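PDB 3H6E: carbohydrate kinase, FGGY from Novosphingobium aromaticivorans, which probably phosphorylates a sugar or related polyol, as kinases of the FGGY family do, although its own substrate is not established. Local coordinates for residues L133-L136 against D137-P141; A103-A106 against D107-S110. One frame throughout, in Å; residues are numbered along the deposited sequence.

In the fold
Both contacts are local ones, each made within a single helix: contact 1 over the last turns of helix 129-139, contact 2 along nearly the whole of the short helix 102-109. Their centres lie about 13 Å apart, and both sit far from the centre of the chain, at about 27 and 26 Å. Contact 1 is partly buried, contact 2 lies at the surface. Both have the helical main-chain bonds; the side chains differ, an indole-leucine CH-pi pair in contact 1, M105 against Y108 and R109 plus the S110 hydroxyl in contact 2. The two helices pack on each other: the W134 and Y108 rings meet, and V104 touches W134, W135 and Q138.

Contact 1 of 2, residues L133-L136 against D137-P141; sequences LWWL and DQLHP
The indole of W135 carries L139 on one face: methyl CD1 stands over the five-membered ring, 3.6 Å from its centroid and 13° off the ring normal, a CH-pi contact. The other methyl, CD2, reaches the pyrrole nitrogen, 3.5 Å from W135 NE1. A second flat group, the H140 imidazole, has L136 at its edge, with methyl CD2 lying in the ring plane 4.0 Å from ND1; CB of the neighbouring L139 lies above one face, offset toward the rim. W135 can meet L139 because its CG is anti to the backbone N (chi1 -167°), which swings the indole toward the next turn, where it crosses L139 obliquely. With an alanine here in place of the indole, L139 CD1 would probably lose the ring face it rests on and a gap would open beside P101 and V104.

The backbone shows how the helix finishes. D137 N donates to L133 O at 2.9 Å, and H140 N to L136 O at the same length. W135 O accepts twice, from L139 N and, in a shorter i+3 to i bond, from Q138 N. A water donates to both L133 O and D137 OD1, bridging main chain and carboxylate; OD1 also meets R197 in a salt bridge, and OD2 accepts from W194 NE1. This is a helix-to-helix junction, with the i to i+4 pairs W135-L139 and L136-H140 flanking the last turn, and H140 both ending helix 129-139 and occupying the N-cap position of helix 141-145.

Contact 2 of 2, residues A103-A106 against D107-S110; sequences AVMA and DYRS
R109 N donates to M105 O over 2.6 Å, nearly straight at 164°, one of four main-chain i+4 to i bonds between A103-A106 and D107-S110. Y108 N reaches V104 O at 3.2 Å and D107 N reaches A103 O at 3.3 Å. At the end of the helix S110 N donates to A106 O over 3.1 Å. The hydroxyl S110 OG lies within reach of two carbonyls, A106 O and D107 O, and which of them takes its proton is not settled.

Apolar contact comes from selenomethionine M105. Its chain bends at chi2 (71°) and again at chi3, bringing SE to 4.3 Å from Y108 CD2, oblique to the ring.

The charged R109 bends at chi2 (-70°) and crosses M105 obliquely: M105 CG lies over one face of the guanidinium, and M105 SE is 4.1 Å from R109 NE.

The polar ends find partners beyond the helix: Y108 OH is hydrogen-bonded to D176, and R109 NH2 makes a weak bond to L123 O. The main-chain bonds would form with almost any side chains, so what is particular here is the packing of V104, M105 and Y108 on helix 129-139, with the R109 charge lying against M105.

Contact 1 of 2, residues L133-L136 against D137-P141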
loop_
_atom_site.group_PDB
_atom_site.type_symbol
_atom_site.label_atom_id
_atom_site.label_comp_id
_atom_site.label_asym_id
_atom_site.label_seq_id
_atom_site.Cartn_x
_atom_site.Cartn_y
_atom_site.Cartn_z
ATOM N N LEU A 133 -18.648 8.026 2.713
ATOM C CA LEU A 133 -19.363 9.231 2.308
ATOM C C LEU A 133 -20.851 8.953 2.141
ATOM O O LEU A 133 -21.687 9.677 2.679
ATOM C CB LEU A 133 -18.782 9.788 1.005
ATOM C CG LEU A 133 -17.741 10.904 1.126
ATOM C CD1 LEU A 133 -17.047 10.874 2.474
ATOM C CD2 LEU A 133 -16.729 10.853 -0.019
ATOM N N TRP A 134 -21.174 7.899 1.395
ATOM C CA TRP A 134 -22.564 7.517 1.167
ATOM C C TRP A 134 -23.318 7.422 2.486
ATOM O O TRP A 134 -24.365 8.041 2.666
ATOM C CB TRP A 134 -22.628 6.172 0.444
ATOM C CG TRP A 134 -24.014 5.747 0.075
ATOM C CD1 TRP A 134 -24.835 4.913 0.784
ATOM C CD2 TRP A 134 -24.745 6.128 -1.096
ATOM N NE1 TRP A 134 -26.027 4.756 0.127
ATOM C CE2 TRP A 134 -26.000 5.492 -1.029
ATOM C CE3 TRP A 134 -24.462 6.947 -2.194
ATOM C CZ2 TRP A 134 -26.972 5.649 -2.021
ATOM C CZ3 TRP A 134 -25.425 7.098 -3.177
ATOM C CH2 TRP A 134 -26.664 6.452 -3.085
ATOM N N TRP A 135 -22.768 6.637 3.405
ATOM C CA TRP A 135 -23.361 6.446 4.720
ATOM C C TRP A 135 -23.433 7.766 5.472
ATOM O O TRP A 135 -24.501 8.177 5.918
ATOM C CB TRP A 135 -22.550 5.423 5.515
ATOM C CG TRP A 135 -23.232 4.927 6.741
ATOM C CD1 TRP A 135 -24.576 4.909 6.986
ATOM C CD2 TRP A 135 -22.608 4.335 7.885
ATOM N NE1 TRP A 135 -24.824 4.361 8.220
ATOM C CE2 TRP A 135 -23.633 3.995 8.791
ATOM C CE3 TRP A 135 -21.281 4.065 8.235
ATOM C CZ2 TRP A 135 -23.373 3.402 10.025
ATOM C CZ3 TRP A 135 -21.025 3.476 9.459
ATOM C CH2 TRP A 135 -22.067 3.152 10.341
ATOM N N LEU A 136 -22.291 8.434 5.598
ATOM C CA LEU A 136 -22.224 9.720 6.287
ATOM C C LEU A 136 -23.293 10.709 5.816
ATOM O O LEU A 136 -23.788 11.514 6.601
ATOM C CB LEU A 136 -20.829 10.332 6.144
ATOM C CG LEU A 136 -19.755 9.707 7.035
ATOM C CD1 LEU A 136 -18.379 10.235 6.674
ATOM C CD2 LEU A 136 -20.067 9.966 8.502
ATOM N N ASP A 137 -23.639 10.652 4.534
ATOM C CA ASP A 137 -24.667 11.531 3.990
ATOM C C ASP A 137 -26.012 11.273 4.663
ATOM O O ASP A 137 -26.879 12.146 4.686
ATOM C CB ASP A 137 -24.785 11.369 2.470
ATOM C CG ASP A 137 -23.861 12.310 1.701
ATOM O OD1 ASP A 137 -23.326 13.260 2.311
ATOM O OD2 ASP A 137 -23.677 12.106 0.481
ATOM N N GLN A 138 -26.176 10.073 5.218
ATOM C CA GLN A 138 -27.395 9.708 5.938
ATOM C C GLN A 138 -27.342 10.118 7.407
ATOM O O GLN A 138 -28.300 10.683 7.934
ATOM C CB GLN A 138 -27.649 8.204 5.852
ATOM C CG GLN A 138 -28.152 7.718 4.508
ATOM C CD GLN A 138 -28.955 6.435 4.630
ATOM O OE1 GLN A 138 -29.561 5.972 3.662
ATOM N NE2 GLN A 138 -28.974 5.857 5.830
ATOM N N LEU A 139 -26.221 9.826 8.063
ATOM C CA LEU A 139 -26.071 10.071 9.495
ATOM C C LEU A 139 -25.899 11.553 9.828
ATOM O O LEU A 139 -26.292 12.010 10.901
ATOM C CB LEU A 139 -24.876 9.290 10.044
ATOM C CG LEU A 139 -24.728 7.824 9.635
ATOM C CD1 LEU A 139 -23.328 7.328 9.952
ATOM C CD2 LEU A 139 -25.779 6.955 10.312
ATOM N N HIS A 140 -25.288 12.296 8.912
ATOM C CA HIS A 140 -25.010 13.706 9.147
ATOM C C HIS A 140 -25.218 14.506 7.871
ATOM O O HIS A 140 -24.292 15.160 7.385
ATOM C CB HIS A 140 -23.580 13.884 9.660
ATOM C CG HIS A 140 -23.285 13.105 10.905
ATOM N ND1 HIS A 140 -22.353 12.091 10.946
ATOM C CD2 HIS A 140 -23.809 13.185 12.150
ATOM C CE1 HIS A 140 -22.307 11.587 12.166
ATOM N NE2 HIS A 140 -23.183 12.233 12.917
ATOM N N PRO A 141 -26.446 14.460 7.330
ATOM C CA PRO A 141 -26.801 15.053 6.035
ATOM C C PRO A 141 -26.334 16.496 5.891
ATOM O O PRO A 141 -25.699 16.838 4.893
ATOM C CB PRO A 141 -28.331 14.993 6.032
ATOM C CG PRO A 141 -28.657 13.850 6.931
ATOM C CD PRO A 141 -27.616 13.867 8.004
HETATM O O HOH W 1 -20.753 12.542 2.933
#

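Contact 2 of 2, residues A103-A106 against D107-S110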
loop_
_atom_site.group_PDB
_atom_site.type_symbol
_atom_site.label_atom_id
_atom_site.label_comp_id
_atom_site.label_asym_id
_atom_site.label_seq_id
_atom_site.Cartn_x
_atom_site.Cartn_y
_atom_site.Cartn_z
ATOM N N ALA A 103 -28.361 -2.527 4.089
ATOM C CA ALA A 103 -29.238 -1.794 3.184
ATOM C C ALA A 103 -28.560 -0.544 2.635
ATOM O O ALA A 103 -28.766 -0.176 1.478
ATOM C CB ALA A 103 -30.553 -1.431 3.881
ATOM N N VAL A 104 -27.755 0.109 3.471
ATOM C CA VAL A 104 -27.063 1.328 3.067
ATOM C C VAL A 104 -25.994 1.023 2.027
ATOM O O VAL A 104 -25.799 1.790 1.088
ATOM C CB VAL A 104 -26.430 2.061 4.273
ATOM C CG1 VAL A 104 -25.509 3.190 3.798
ATOM C CG2 VAL A 104 -27.511 2.603 5.193
HETATM N N MSE A 105 -25.319 -0.108 2.191
HETATM C CA MSE A 105 -24.246 -0.503 1.281
HETATM C C MSE A 105 -24.755 -0.937 -0.092
HETATM O O MSE A 105 -24.205 -0.538 -1.118
HETATM C CB MSE A 105 -23.395 -1.620 1.890
HETATM C CG MSE A 105 -22.252 -2.073 0.985
HETATM SE SE MSE A 105 -20.805 -0.754 0.834
HETATM C CE MSE A 105 -19.834 -1.213 2.466
ATOM N N ALA A 106 -25.801 -1.761 -0.104
ATOM C CA ALA A 106 -26.397 -2.232 -1.352
ATOM C C ALA A 106 -26.880 -1.059 -2.192
ATOM O O ALA A 106 -26.657 -1.015 -3.404
ATOM C CB ALA A 106 -27.542 -3.190 -1.066
ATOM N N ASP A 107 -27.540 -0.109 -1.536
ATOM C CA ASP A 107 -27.970 1.118 -2.193
ATOM C C ASP A 107 -26.782 1.798 -2.859
ATOM O O ASP A 107 -26.866 2.239 -4.006
ATOM C CB ASP A 107 -28.617 2.076 -1.188
ATOM C CG ASP A 107 -29.953 1.572 -0.679
ATOM O OD1 ASP A 107 -30.186 0.344 -0.738
ATOM O OD2 ASP A 107 -30.767 2.403 -0.220
ATOM N N TYR A 108 -25.675 1.885 -2.128
ATOM C CA TYR A 108 -24.463 2.481 -2.667
ATOM C C TYR A 108 -23.891 1.629 -3.794
ATOM O O TYR A 108 -23.573 2.136 -4.867
ATOM C CB TYR A 108 -23.416 2.677 -1.572
ATOM C CG TYR A 108 -22.108 3.206 -2.107
ATOM C CD1 TYR A 108 -22.023 4.490 -2.633
ATOM C CD2 TYR A 108 -20.958 2.423 -2.093
ATOM C CE1 TYR A 108 -20.831 4.983 -3.130
ATOM C CE2 TYR A 108 -19.760 2.908 -2.586
ATOM C CZ TYR A 108 -19.703 4.188 -3.105
ATOM O OH TYR A 108 -18.517 4.678 -3.601
ATOM N N ARG A 109 -23.774 0.331 -3.541
ATOM C CA ARG A 109 -23.183 -0.593 -4.507
ATOM C C ARG A 109 -23.813 -0.505 -5.896
ATOM O O ARG A 109 -23.133 -0.706 -6.902
ATOM C CB ARG A 109 -23.278 -2.033 -3.998
ATOM C CG ARG A 109 -22.225 -2.398 -2.985
ATOM C CD ARG A 109 -20.863 -2.494 -3.625
ATOM N NE ARG A 109 -19.808 -2.624 -2.626
ATOM C CZ ARG A 109 -19.514 -3.756 -1.995
ATOM N NH1 ARG A 109 -20.204 -4.856 -2.257
ATOM N NH2 ARG A 109 -18.533 -3.783 -1.100
ATOM N N SER A 110 -25.110 -0.212 -5.951
ATOM C CA SER A 110 -25.846 -0.264 -7.215
ATOM C C SER A 110 -25.782 1.046 -7.990
ATOM O O SER A 110 -26.384 1.176 -9.054
ATOM C CB SER A 110 -27.308 -0.685 -6.989
ATOM O OG SER A 110 -27.965 0.186 -6.081
#